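Local coordinates for protein response regulator (Caulobacter vibrioides, PDB 3N0R) that probably acts as a stress-response regulator in which a phosphorylatable receiver domain controls a sigma-factor-like domain that sequesters an anti-sigma factor, at residues T161-E167 with H185-A191; E167-I172 with T259-Q263; R115-F120 with V144-I148; A197-V201 with A224-L229; D175-L179 with F262-V267. The protein carries 1 engineered substitution. All blocks are in the same frame, centred on the assembly; numbering follows the deposited sequence. Where two conformers were deposited one is given.

Overall arrangement
Contacts 1, 2, 4 and 5 belong to the receiver domain, and contact 3 to the sigma-like domain. Contact 1 joins two parallel strands of the central sheet; contact 4 pairs helices against one face and contact 5 against the other, their centres about 12 and 13 Å from that of contact 1. Contact 2, at the predicted phosphorylation site around Asp212, shares Glu167 with contact 1 and Phe262 with contact 5, whose centre is about 9 Å away. Contact 3 comes within about 5 Å of contact 5 at the nearest atoms, near the domain interface, where Arg117 reaches Gln273 and Phe276 of helix 264-277. Contacts 3 and 4 lie about 36 Å apart, centre to centre.

Contact 1 of 5, residues T161-E167 with H185-A191; sequences TEVLIIE and HDVTDIA
Ile165 pushes its CD1 methyl into the notch between the two methyls of Val187, 4.0 Å from CG1 and 4.1 Å from CG2. With its CG1 branch running that way (chi1 -64°), Ile165 still has CG2 to lay against Ile190 CG2, the two isoleucines standing side by side. Branched residues suit this face, which Val163 shares: Ile165 reaches Ile176 and Val187 reaches Val180 of helix 170-182, which lies over it. The other face is cut to a different shape. Ala191 is small enough for helix 194-203 to come close, and Leu164 extends CD1 alongside Asp189 CB at 3.9 Å. Strands 162-166 and 186-191 run parallel with helix 170-182 between them in sequence, the first beta-alpha-beta crossover of the receiver fold. Backbone bonds pass alternately back and forth, as from Ala191 N to Ile165 O (2.8 Å). A beta bulge interrupts the register at Thr188, where strand 186-191 holds one residue more than its partner. The extra residue turns toward strand 162-166, its CG2 filling the hollow along the Glu162 chain, 3.7 Å from CB, while its hydroxyl meets a water that donates to Glu162 OE1, an oxygen also in a salt bridge with Arg204. Before the strands begin, the edge of the His185 ring does the work of a peptide carbonyl: ND1 accepts from Thr161 N at 3.0 Å with the donor close to the ring plane.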
# COMPACT_ATOMS: atom_id res chain seq x y z
N THR A 161 19.00 1.25 1.00
CA THR A 161 19.18 -0.16 0.73
C THR A 161 19.48 -0.39 -0.75
O THR A 161 19.42 0.53 -1.56
CB THR A 161 17.98 -0.99 1.21
OG1 THR A 161 18.29 -2.39 1.18
CG2 THR A 161 16.74 -0.69 0.38
N GLU A 162 19.81 -1.64 -1.07
CA GLU A 162 20.09 -2.02 -2.44
C GLU A 162 18.82 -2.51 -3.10
O GLU A 162 18.10 -3.34 -2.54
CB GLU A 162 21.16 -3.11 -2.47
CG GLU A 162 22.51 -2.64 -1.97
CD GLU A 162 23.57 -3.71 -2.08
OE1 GLU A 162 23.28 -4.80 -2.61
OE2 GLU A 162 24.71 -3.45 -1.62
N VAL A 163 18.54 -1.99 -4.29
CA VAL A 163 17.29 -2.26 -4.98
C VAL A 163 17.53 -2.86 -6.35
O VAL A 163 18.31 -2.34 -7.14
CB VAL A 163 16.47 -0.96 -5.12
CG1 VAL A 163 15.14 -1.25 -5.78
CG2 VAL A 163 16.28 -0.31 -3.76
N LEU A 164 16.83 -3.97 -6.63
CA LEU A 164 16.80 -4.56 -7.97
C LEU A 164 15.47 -4.22 -8.62
O LEU A 164 14.41 -4.37 -8.00
CB LEU A 164 16.94 -6.09 -7.86
CG LEU A 164 16.70 -6.88 -9.15
CD1 LEU A 164 17.76 -6.53 -10.20
CD2 LEU A 164 16.72 -8.37 -8.86
N ILE A 165 15.53 -3.75 -9.86
CA ILE A 165 14.33 -3.49 -10.65
C ILE A 165 14.22 -4.54 -11.74
O ILE A 165 15.21 -4.83 -12.41
CB ILE A 165 14.39 -2.07 -11.27
CG1 ILE A 165 14.40 -1.01 -10.17
CG2 ILE A 165 13.23 -1.85 -12.25
CD1 ILE A 165 14.88 0.33 -10.62
N ILE A 166 13.04 -5.12 -11.91
CA ILE A 166 12.78 -6.06 -13.01
C ILE A 166 11.68 -5.47 -13.89
O ILE A 166 10.50 -5.47 -13.52
CB ILE A 166 12.39 -7.48 -12.51
CG1 ILE A 166 13.37 -7.97 -11.43
CG2 ILE A 166 12.32 -8.45 -13.68
CD1 ILE A 166 12.93 -9.25 -10.72
N GLU A 167 12.09 -4.93 -15.02
CA GLU A 167 11.20 -4.16 -15.88
C GLU A 167 11.83 -4.12 -17.26
O GLU A 167 13.00 -3.77 -17.40
CB GLU A 167 11.04 -2.74 -15.34
CG GLU A 167 10.18 -1.84 -16.20
CD GLU A 167 8.78 -2.38 -16.38
OE1 GLU A 167 8.41 -2.73 -17.52
OE2 GLU A 167 8.05 -2.45 -15.37
N HIS A 185 18.08 5.48 -2.22
CA HIS A 185 18.44 4.07 -2.31
C HIS A 185 19.41 3.82 -3.46
O HIS A 185 19.59 4.66 -4.34
CB HIS A 185 17.20 3.20 -2.43
CG HIS A 185 16.31 3.28 -1.23
ND1 HIS A 185 16.72 2.89 0.02
CD2 HIS A 185 15.04 3.74 -1.08
CE1 HIS A 185 15.75 3.10 0.89
NE2 HIS A 185 14.71 3.61 0.24
N ASP A 186 20.02 2.64 -3.45
CA ASP A 186 21.05 2.28 -4.41
C ASP A 186 20.52 1.21 -5.36
O ASP A 186 20.32 0.07 -4.96
CB ASP A 186 22.26 1.73 -3.64
CG ASP A 186 23.40 1.29 -4.53
OD1 ASP A 186 23.50 1.77 -5.68
OD2 ASP A 186 24.22 0.46 -4.06
N VAL A 187 20.27 1.58 -6.61
CA VAL A 187 19.83 0.62 -7.60
C VAL A 187 21.02 -0.17 -8.08
O VAL A 187 21.94 0.38 -8.66
CB VAL A 187 19.13 1.30 -8.79
CG1 VAL A 187 18.81 0.30 -9.90
CG2 VAL A 187 17.85 1.98 -8.30
N THR A 188 21.02 -1.47 -7.81
CA THR A 188 22.18 -2.28 -8.16
C THR A 188 22.05 -2.96 -9.53
O THR A 188 23.06 -3.38 -10.08
CB THR A 188 22.45 -3.33 -7.10
OG1 THR A 188 21.28 -4.13 -6.93
CG2 THR A 188 22.83 -2.66 -5.77
N ASP A 189 20.84 -3.09 -10.06
CA ASP A 189 20.67 -3.55 -11.43
C ASP A 189 19.23 -3.33 -11.88
O ASP A 189 18.33 -3.13 -11.05
CB ASP A 189 21.05 -5.03 -11.60
CG ASP A 189 21.60 -5.36 -12.99
OD1 ASP A 189 21.52 -4.53 -13.92
OD2 ASP A 189 22.13 -6.48 -13.16
N ILE A 190 19.05 -3.35 -13.19
CA ILE A 190 17.74 -3.34 -13.83
C ILE A 190 17.74 -4.49 -14.82
O ILE A 190 18.50 -4.48 -15.79
CB ILE A 190 17.44 -2.02 -14.57
CG1 ILE A 190 17.59 -0.82 -13.62
CG2 ILE A 190 16.06 -2.09 -15.21
CD1 ILE A 190 17.34 0.51 -14.29
N ALA A 191 16.90 -5.48 -14.56
CA ALA A 191 16.83 -6.69 -15.37
C ALA A 191 15.62 -6.62 -16.28
O ALA A 191 14.52 -6.26 -15.83
CB ALA A 191 16.72 -7.90 -14.47
O HOH W 1 21.45 -5.77 -4.76

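Contact 2 of 5, residues E167-I172 with T259-Q263; sequences EDEPVI and TKPFQ
Between the loop carrying Glu167 and Glu169 and the turn at Lys260-Phe262 the backbones stand apart, the nearest CA pair being Ile172 and Pro261 at 7.3 Å. Glu169 is the N-cap residue of helix 170-182, while a cis peptide precedes Pro261 and bends the chain just after Lys260. Beyond CG the lysine chain is extended, and NZ forms a salt bridge with Glu169 OE1 at 2.7 Å. It meets that oxygen on its anti side, 23° out of the carboxylate plane. Glu167 OE1 lies 4.1 Å from the same NZ, too far for a salt bridge; it instead accepts from Glu169 N through its anti lone pair, which steadies the loop bearing lysine's partner. Beside the charged pair, Ile172 CG2 presses on Phe262 at 3.5 Å from CZ and touches the apolar Lys260 CD. Ile172 O approaches the ring edge in its plane, 3.5 Å from CE2. Lys260 NZ also bridges to Asp212, the predicted phosphoacceptor, so the lysine belongs to the receiver's acidic site. The contact lies at the C-terminal ends of the parallel strands, joining the start of helix 170-182 to the link between strand 257-259 and helix 264-277, with Ile239 of strand 236-240 touching Glu167, Lys260 and Phe262.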
# COMPACT_ATOMS: atom_id res chain seq x y z
N GLU A 167 12.09 -4.93 -15.02
CA GLU A 167 11.20 -4.16 -15.88
C GLU A 167 11.83 -4.12 -17.26
O GLU A 167 13.00 -3.77 -17.40
CB GLU A 167 11.04 -2.74 -15.34
CG GLU A 167 10.18 -1.84 -16.20
CD GLU A 167 8.78 -2.38 -16.38
OE1 GLU A 167 8.41 -2.73 -17.52
OE2 GLU A 167 8.05 -2.45 -15.37
N ASP A 168 11.06 -4.45 -18.29
CA ASP A 168 11.59 -4.45 -19.65
C ASP A 168 11.16 -3.24 -20.48
O ASP A 168 11.76 -2.97 -21.52
CB ASP A 168 11.29 -5.77 -20.38
CG ASP A 168 9.81 -6.06 -20.49
OD1 ASP A 168 9.00 -5.43 -19.78
OD2 ASP A 168 9.46 -6.95 -21.29
N GLU A 169 10.14 -2.51 -20.05
CA GLU A 169 9.75 -1.31 -20.78
C GLU A 169 10.76 -0.22 -20.43
O GLU A 169 10.85 0.17 -19.28
CB GLU A 169 8.35 -0.85 -20.39
CG GLU A 169 7.22 -1.74 -20.84
CD GLU A 169 5.90 -1.01 -20.82
OE1 GLU A 169 5.26 -0.96 -19.75
OE2 GLU A 169 5.51 -0.46 -21.87
N PRO A 170 11.53 0.26 -21.42
CA PRO A 170 12.69 1.07 -21.03
C PRO A 170 12.37 2.42 -20.37
O PRO A 170 13.08 2.80 -19.44
CB PRO A 170 13.45 1.28 -22.35
CG PRO A 170 12.46 1.00 -23.41
CD PRO A 170 11.49 -0.01 -22.86
N VAL A 171 11.35 3.14 -20.83
CA VAL A 171 11.02 4.42 -20.21
C VAL A 171 10.57 4.19 -18.77
O VAL A 171 10.93 4.94 -17.86
CB VAL A 171 9.94 5.18 -20.99
CG1 VAL A 171 9.46 6.39 -20.18
CG2 VAL A 171 10.49 5.62 -22.34
N ILE A 172 9.77 3.15 -18.57
CA ILE A 172 9.29 2.79 -17.24
C ILE A 172 10.44 2.39 -16.33
O ILE A 172 10.51 2.81 -15.18
CB ILE A 172 8.23 1.66 -17.32
CG1 ILE A 172 7.03 2.10 -18.16
CG2 ILE A 172 7.80 1.23 -15.92
CD1 ILE A 172 6.33 3.34 -17.67
N THR A 259 1.45 1.54 -9.47
CA THR A 259 0.89 1.68 -10.79
C THR A 259 1.85 2.42 -11.71
O THR A 259 2.47 3.41 -11.31
CB THR A 259 -0.42 2.48 -10.72
OG1 THR A 259 -1.32 1.82 -9.82
CG2 THR A 259 -1.07 2.60 -12.10
N LYS A 260 1.99 1.92 -12.93
CA LYS A 260 2.66 2.66 -13.99
C LYS A 260 1.58 3.19 -14.94
O LYS A 260 0.60 2.49 -15.20
CB LYS A 260 3.68 1.77 -14.73
CG LYS A 260 3.07 0.51 -15.33
CD LYS A 260 4.07 -0.27 -16.19
CE LYS A 260 3.43 -1.53 -16.75
NZ LYS A 260 4.35 -2.29 -17.64
N PRO A 261 1.72 4.42 -15.46
CA PRO A 261 2.82 5.37 -15.20
C PRO A 261 2.83 5.88 -13.76
O PRO A 261 1.79 5.91 -13.10
CB PRO A 261 2.51 6.53 -16.16
CG PRO A 261 1.04 6.47 -16.35
CD PRO A 261 0.68 5.01 -16.31
N PHE A 262 4.00 6.29 -13.29
CA PHE A 262 4.22 6.54 -11.87
C PHE A 262 3.79 7.93 -11.41
O PHE A 262 4.07 8.92 -12.06
CB PHE A 262 5.70 6.32 -11.53
CG PHE A 262 6.21 4.97 -11.93
CD1 PHE A 262 5.67 3.83 -11.38
CD2 PHE A 262 7.20 4.85 -12.89
CE1 PHE A 262 6.13 2.57 -11.75
CE2 PHE A 262 7.67 3.59 -13.28
CZ PHE A 262 7.12 2.45 -12.70
N GLN A 263 3.12 7.97 -10.27
CA GLN A 263 2.98 9.20 -9.51
C GLN A 263 3.97 9.06 -8.38
O GLN A 263 3.87 8.13 -7.59
CB GLN A 263 1.56 9.35 -8.96
CG GLN A 263 0.55 9.77 -10.00
CD GLN A 263 -0.81 10.06 -9.39
OE1 GLN A 263 -1.44 9.17 -8.80
NE2 GLN A 263 -1.27 11.30 -9.52

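Contact 3 of 5, residues R115-F120 with V144-I148; sequences RSRQAF and VERLI
Ala119 and Leu147 stand at the centre of an apolar contact between helices 115-125 and 141-156, whose short segments cross at -98°. Among the apolar contacts, the methyl of Ala119 enters a hollow lined by two residues of the other helix: it lies 3.7 Å from Leu147 CB and 3.9 Å from Ile148 CG1. Alanine suits the place, its single methyl letting the axes of the two segments come to 8.0 Å. Ile148 extends the patch, its CG2 4.4 Å from Phe120 CD1. A second group of contacts sets side chains against backbone. Leu147, with CG anti to its carbonyl carbon (chi1 -70°), sends CD2 over the helix surface at Ser116, 3.7 Å from its N, and past Arg115 CB. In return Ser116 CB nears Leu147 O at 3.5 Å; serine is slim enough to leave the CA atoms of this pair just 4.2 Å apart. Polar groups form no hydrogen bonds across the two segments. The guanidinium of Arg115 turns away to Leu137 O at the end of helix 130-137, leaving its aliphatic base to the leucine. Both helices belong to the sigma-like domain, and the near-perpendicular crossing is consistent with the helical bundle of a sigma-factor region. The chemistry implies a joint held by shape and by burial of hydrocarbon, with the charged ends engaged around its margins.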
# COMPACT_ATOMS: atom_id res chain seq x y z
N ARG A 115 -1.62 6.67 13.66
CA ARG A 115 -2.37 7.68 12.91
C ARG A 115 -1.48 8.46 11.94
O ARG A 115 -1.92 8.82 10.86
CB ARG A 115 -3.18 8.59 13.84
CG ARG A 115 -4.49 7.92 14.28
CD ARG A 115 -5.24 8.63 15.36
NE ARG A 115 -5.74 9.95 14.97
CZ ARG A 115 -6.86 10.21 14.30
NH1 ARG A 115 -7.64 9.24 13.82
NH2 ARG A 115 -7.19 11.47 14.08
N SER A 116 -0.23 8.71 12.31
CA SER A 116 0.67 9.42 11.39
C SER A 116 0.82 8.65 10.08
O SER A 116 0.79 9.24 9.00
CB SER A 116 2.04 9.62 12.04
OG SER A 116 2.56 8.39 12.49
N ARG A 117 0.98 7.34 10.18
CA ARG A 117 1.18 6.52 8.99
C ARG A 117 -0.10 6.41 8.17
O ARG A 117 -0.06 6.42 6.93
CB ARG A 117 1.69 5.13 9.37
CG ARG A 117 2.24 4.36 8.20
CD ARG A 117 3.44 5.05 7.54
NE ARG A 117 4.53 5.32 8.47
CZ ARG A 117 5.70 4.67 8.49
NH1 ARG A 117 5.96 3.70 7.62
NH2 ARG A 117 6.62 5.01 9.39
N GLN A 118 -1.25 6.36 8.84
CA GLN A 118 -2.53 6.40 8.15
C GLN A 118 -2.64 7.69 7.33
O GLN A 118 -2.99 7.65 6.16
CB GLN A 118 -3.67 6.33 9.15
CG GLN A 118 -3.71 5.05 9.95
CD GLN A 118 -4.61 5.18 11.16
OE1 GLN A 118 -5.62 5.87 11.11
NE2 GLN A 118 -4.24 4.54 12.26
N ALA A 119 -2.35 8.83 7.95
CA ALA A 119 -2.46 10.12 7.27
C ALA A 119 -1.55 10.17 6.04
O ALA A 119 -1.95 10.64 4.97
CB ALA A 119 -2.14 11.26 8.21
N PHE A 120 -0.34 9.67 6.19
CA PHE A 120 0.59 9.64 5.09
C PHE A 120 0.12 8.72 3.96
O PHE A 120 0.15 9.10 2.80
CB PHE A 120 1.97 9.20 5.57
CG PHE A 120 2.99 9.21 4.50
CD1 PHE A 120 3.62 10.40 4.12
CD2 PHE A 120 3.31 8.05 3.82
CE1 PHE A 120 4.54 10.42 3.10
CE2 PHE A 120 4.24 8.07 2.79
CZ PHE A 120 4.85 9.26 2.44
N VAL A 144 -3.90 16.84 10.61
CA VAL A 144 -3.50 15.96 9.52
C VAL A 144 -2.12 16.37 8.97
O VAL A 144 -1.29 15.51 8.67
CB VAL A 144 -4.58 15.86 8.42
CG1 VAL A 144 -4.53 17.07 7.50
CG2 VAL A 144 -4.40 14.58 7.65
N GLU A 145 -1.86 17.67 8.88
CA GLU A 145 -0.56 18.14 8.42
C GLU A 145 0.56 17.70 9.37
O GLU A 145 1.64 17.29 8.94
CB GLU A 145 -0.55 19.66 8.24
CG GLU A 145 -1.49 20.14 7.15
CD GLU A 145 -1.03 19.78 5.74
OE1 GLU A 145 -0.39 20.63 5.09
OE2 GLU A 145 -1.32 18.65 5.29
N ARG A 146 0.30 17.77 10.68
CA ARG A 146 1.29 17.34 11.67
C ARG A 146 1.57 15.84 11.52
O ARG A 146 2.72 15.41 11.53
CB ARG A 146 0.78 17.62 13.09
CG ARG A 146 1.79 17.35 14.19
CD ARG A 146 1.17 17.40 15.59
NE ARG A 146 0.28 16.27 15.83
CZ ARG A 146 0.70 15.04 16.13
NH1 ARG A 146 2.00 14.79 16.24
NH2 ARG A 146 -0.17 14.07 16.33
N LEU A 147 0.50 15.06 11.37
CA LEU A 147 0.61 13.62 11.22
C LEU A 147 1.41 13.26 9.97
O LEU A 147 2.30 12.42 10.03
CB LEU A 147 -0.78 12.99 11.17
CG LEU A 147 -1.59 12.99 12.47
CD1 LEU A 147 -3.02 12.55 12.21
CD2 LEU A 147 -0.94 12.12 13.54
N ILE A 148 1.09 13.90 8.85
CA ILE A 148 1.81 13.63 7.61
C ILE A 148 3.29 13.95 7.76
O ILE A 148 4.15 13.18 7.32
CB ILE A 148 1.21 14.43 6.43
CG1 ILE A 148 -0.20 13.92 6.09
CG2 ILE A 148 2.11 14.35 5.20
CD1 ILE A 148 -0.97 14.85 5.15

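Contact 4 of 5, residues A197-V201 with A224-L229; sequences ALEAV and AVKDIL
Where Leu198 and Val201 meet Val225 and Ile228 no side chain brings a ring, amide or carboxylate; the flat groups involved are peptides. Val225 CG1 lies 3.6 Å from Ala197 O, an oxygen already occupied by the helical bond from Val201 N, and Leu198 CD1 comes 3.7 Å from Ala224 O. Hydrocarbon thus lies against a peptide oxygen of each segment. Val225 CG1 is the chief bump: directed by a chi1 of -65°, it beds against the helix between residues one turn apart, 3.6 Å from Leu198 CA and 3.7 Å from Val201 CG2. A beta-branched residue suits the spot, since its methyl sits close to the main chain and does not hold the neighbouring segment off. Helix 194-203 and helix 226-231 here lie next to each other on one side of the receiver's parallel sheet, in the alternating beta-alpha arrangement of the fold. Ala197 and Val201 also face strand 162-166, at Ile166 and Leu164, so the same helix surface serves both sheet and neighbouring helix. Further from the strands, Ile228 divides its two branches between two partners. Its CG2 meets Val201 CG1 at 3.8 Å, the two chains running antiparallel past one another, and its CD1 meets Leu198 CD1 at 3.8 Å with the chains roughly perpendicular. Leu198 itself reaches Ile228 with CG anti to N, chi1 -178°, and its CB rests near Ala224 CB, a small residue suiting the side of the broad leucine. Leu229 reaches Val201 CG2 only loosely with CD2, its side chain being turned chiefly to Pro206, Ile222 and Val234.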
# COMPACT_ATOMS: atom_id res chain seq x y z
N ALA A 197 17.33 -11.15 -14.15
CA ALA A 197 17.06 -10.96 -12.73
C ALA A 197 17.77 -12.02 -11.90
O ALA A 197 18.34 -11.72 -10.85
CB ALA A 197 15.56 -10.99 -12.46
N LEU A 198 17.76 -13.26 -12.36
CA LEU A 198 18.47 -14.31 -11.64
C LEU A 198 19.98 -14.08 -11.63
O LEU A 198 20.64 -14.28 -10.61
CB LEU A 198 18.13 -15.67 -12.22
CG LEU A 198 18.78 -16.85 -11.51
CD1 LEU A 198 18.50 -16.86 -10.00
CD2 LEU A 198 18.30 -18.14 -12.15
N GLU A 199 20.53 -13.63 -12.75
CA GLU A 199 21.94 -13.28 -12.80
C GLU A 199 22.27 -12.19 -11.77
O GLU A 199 23.26 -12.28 -11.04
CB GLU A 199 22.30 -12.80 -14.20
CG GLU A 199 23.78 -12.60 -14.41
CD GLU A 199 24.12 -12.36 -15.87
OE1 GLU A 199 23.20 -11.98 -16.64
OE2 GLU A 199 25.29 -12.56 -16.25
N ALA A 200 21.43 -11.16 -11.71
CA ALA A 200 21.64 -10.08 -10.75
C ALA A 200 21.62 -10.57 -9.30
O ALA A 200 22.49 -10.22 -8.50
CB ALA A 200 20.61 -8.98 -10.95
N VAL A 201 20.62 -11.37 -8.95
CA VAL A 201 20.48 -11.84 -7.58
C VAL A 201 21.61 -12.81 -7.21
O VAL A 201 22.06 -12.83 -6.08
CB VAL A 201 19.09 -12.49 -7.33
CG1 VAL A 201 19.05 -13.14 -5.97
CG2 VAL A 201 17.99 -11.44 -7.44
N ALA A 224 11.87 -16.34 -11.39
CA ALA A 224 13.10 -17.10 -11.22
C ALA A 224 13.87 -16.71 -9.96
O ALA A 224 14.85 -17.37 -9.61
CB ALA A 224 14.00 -16.98 -12.45
N VAL A 225 13.42 -15.66 -9.28
CA VAL A 225 14.11 -15.23 -8.07
C VAL A 225 13.21 -15.28 -6.82
O VAL A 225 13.66 -15.04 -5.70
CB VAL A 225 14.74 -13.82 -8.22
CG1 VAL A 225 15.84 -13.85 -9.27
CG2 VAL A 225 13.68 -12.78 -8.55
N LYS A 226 11.94 -15.62 -7.03
CA LYS A 226 10.95 -15.60 -5.95
C LYS A 226 11.38 -16.44 -4.75
O LYS A 226 11.24 -16.01 -3.60
CB LYS A 226 9.59 -16.07 -6.48
CG LYS A 226 8.48 -16.10 -5.45
CD LYS A 226 7.16 -16.48 -6.11
CE LYS A 226 7.30 -17.76 -6.93
NZ LYS A 226 6.04 -18.10 -7.65
N ASP A 227 11.91 -17.63 -5.00
CA ASP A 227 12.31 -18.54 -3.92
C ASP A 227 13.49 -18.00 -3.11
O ASP A 227 13.45 -17.99 -1.88
CB ASP A 227 12.63 -19.93 -4.47
CG ASP A 227 11.41 -20.65 -5.01
OD1 ASP A 227 10.28 -20.18 -4.76
OD2 ASP A 227 11.59 -21.69 -5.68
N ILE A 228 14.52 -17.55 -3.82
CA ILE A 228 15.72 -16.99 -3.19
C ILE A 228 15.36 -15.77 -2.35
O ILE A 228 15.80 -15.64 -1.21
CB ILE A 228 16.77 -16.58 -4.25
CG1 ILE A 228 17.28 -17.80 -5.01
CG2 ILE A 228 17.94 -15.85 -3.59
CD1 ILE A 228 18.02 -17.44 -6.29
N LEU A 229 14.54 -14.88 -2.91
CA LEU A 229 14.14 -13.68 -2.20
C LEU A 229 13.31 -14.03 -0.97
O LEU A 229 13.44 -13.40 0.08
CB LEU A 229 13.33 -12.77 -3.12
CG LEU A 229 14.09 -12.23 -4.34
CD1 LEU A 229 13.15 -11.45 -5.24
CD2 LEU A 229 15.26 -11.36 -3.90

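Contact 5 of 5, residues D175-L179 with F262-V267; sequences DIEAL and FQPETV
Ile176, in the conformer given, lays its CD1 methyl over one face of the Phe262 ring, a CH-pi contact 4.2 Å from the centroid and 11° off the normal. Two torsions bring it there: CG1 lies anti to the backbone N, and a chi2 of 63° folds the chain so that CD1 reaches the ring centre while CB stays beside CE2. The same CD1 touches Val267 CG1 at 3.8 Å, in the first turn of helix 264-277. At the ring edge, near its plane, Asp175 CB approaches CD2 at 3.7 Å. The aspartate thus gives its hydrocarbon to the phenylalanine, while its carboxylate joins the backbone by way of water: the water donates to OD2 and accepts from Phe262 N. Leu179, one turn further along helix 170-182, forks around the start of the other helix. One prong, CD1, fits between Phe262 CB at 3.8 Å and Val267 CG2 at 3.9 Å; the other, CD2, rests on Pro264 CB at 3.9 Å. A leucine suits the position because its two methyls reach separate partners, and a proline suits a helix's first turn, where its missing N-H costs no helical bond. Gln263 is the N-cap residue there, its carbonyl O accepting from Thr266 OG1 at 2.7 Å, which steadies the turn presenting Pro264 and Val267. On the sheet side, Ile165 of strand 162-166 touches Ile176. Such side-by-side packing of the first and last helices on one face of a five-stranded parallel sheet is typical of the doubly wound receiver-domain fold.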
# COMPACT_ATOMS: atom_id res chain seq x y z
N ASP A 175 12.29 5.48 -15.38
CA ASP A 175 11.49 6.30 -14.48
C ASP A 175 11.59 5.76 -13.06
O ASP A 175 11.75 6.52 -12.10
CB ASP A 175 10.01 6.27 -14.85
CG ASP A 175 9.66 7.11 -16.07
OD1 ASP A 175 10.48 7.94 -16.52
OD2 ASP A 175 8.53 6.93 -16.57
N ILE A 176 11.43 4.45 -12.89
CA ILE A 176 11.45 3.90 -11.55
C ILE A 176 12.86 3.96 -10.94
O ILE A 176 13.00 4.22 -9.75
CB ILE A 176 10.78 2.50 -11.45
CG1 ILE A 176 10.50 2.13 -9.98
CG2 ILE A 176 11.61 1.44 -12.10
CD1 ILE A 176 9.53 3.06 -9.28
N GLU A 177 13.90 3.76 -11.75
CA GLU A 177 15.26 3.94 -11.25
C GLU A 177 15.45 5.36 -10.70
O GLU A 177 16.06 5.56 -9.65
CB GLU A 177 16.31 3.65 -12.34
CG GLU A 177 17.76 3.89 -11.89
CD GLU A 177 18.23 5.33 -12.08
OE1 GLU A 177 17.59 6.09 -12.84
OE2 GLU A 177 19.24 5.72 -11.46
N ALA A 178 14.93 6.34 -11.42
CA ALA A 178 15.08 7.73 -11.01
C ALA A 178 14.39 7.98 -9.68
O ALA A 178 14.94 8.62 -8.79
CB ALA A 178 14.55 8.67 -12.07
N LEU A 179 13.18 7.45 -9.54
CA LEU A 179 12.42 7.63 -8.31
C LEU A 179 13.12 6.94 -7.13
O LEU A 179 13.22 7.50 -6.04
CB LEU A 179 10.99 7.14 -8.48
CG LEU A 179 10.16 7.98 -9.45
CD1 LEU A 179 8.79 7.35 -9.67
CD2 LEU A 179 10.01 9.40 -8.94
N PHE A 262 4.00 6.29 -13.29
CA PHE A 262 4.22 6.54 -11.87
C PHE A 262 3.79 7.93 -11.41
O PHE A 262 4.07 8.92 -12.06
CB PHE A 262 5.70 6.32 -11.53
CG PHE A 262 6.21 4.97 -11.93
CD1 PHE A 262 5.67 3.83 -11.38
CD2 PHE A 262 7.20 4.85 -12.89
CE1 PHE A 262 6.13 2.57 -11.75
CE2 PHE A 262 7.67 3.59 -13.28
CZ PHE A 262 7.12 2.45 -12.70
N GLN A 263 3.12 7.97 -10.27
CA GLN A 263 2.98 9.20 -9.51
C GLN A 263 3.97 9.06 -8.38
O GLN A 263 3.87 8.13 -7.59
CB GLN A 263 1.56 9.35 -8.96
CG GLN A 263 0.55 9.77 -10.00
CD GLN A 263 -0.81 10.06 -9.39
OE1 GLN A 263 -1.44 9.17 -8.80
NE2 GLN A 263 -1.27 11.30 -9.52
N PRO A 264 4.95 9.97 -8.30
CA PRO A 264 6.08 9.83 -7.37
C PRO A 264 5.70 9.56 -5.91
O PRO A 264 6.35 8.73 -5.28
CB PRO A 264 6.80 11.18 -7.49
CG PRO A 264 6.51 11.62 -8.87
CD PRO A 264 5.11 11.16 -9.17
N GLU A 265 4.68 10.23 -5.38
CA GLU A 265 4.36 10.04 -3.97
C GLU A 265 3.87 8.63 -3.67
O GLU A 265 4.07 8.13 -2.57
CB GLU A 265 3.35 11.08 -3.49
CG GLU A 265 3.94 12.48 -3.30
CD GLU A 265 4.87 12.57 -2.10
OE1 GLU A 265 4.37 12.61 -0.95
OE2 GLU A 265 6.11 12.60 -2.29
N THR A 266 3.24 7.98 -4.65
CA THR A 266 2.78 6.61 -4.44
C THR A 266 3.94 5.64 -4.36
O THR A 266 3.87 4.65 -3.64
CB THR A 266 1.80 6.14 -5.53
OG1 THR A 266 2.50 5.93 -6.77
CG2 THR A 266 0.66 7.13 -5.71
N VAL A 267 5.02 5.93 -5.09
CA VAL A 267 6.22 5.11 -5.03
C VAL A 267 6.92 5.28 -3.68
O VAL A 267 7.35 4.29 -3.07
CB VAL A 267 7.15 5.44 -6.19
CG1 VAL A 267 8.46 4.68 -6.06
CG2 VAL A 267 6.46 5.11 -7.51
O HOH W 2 5.85 6.68 -15.56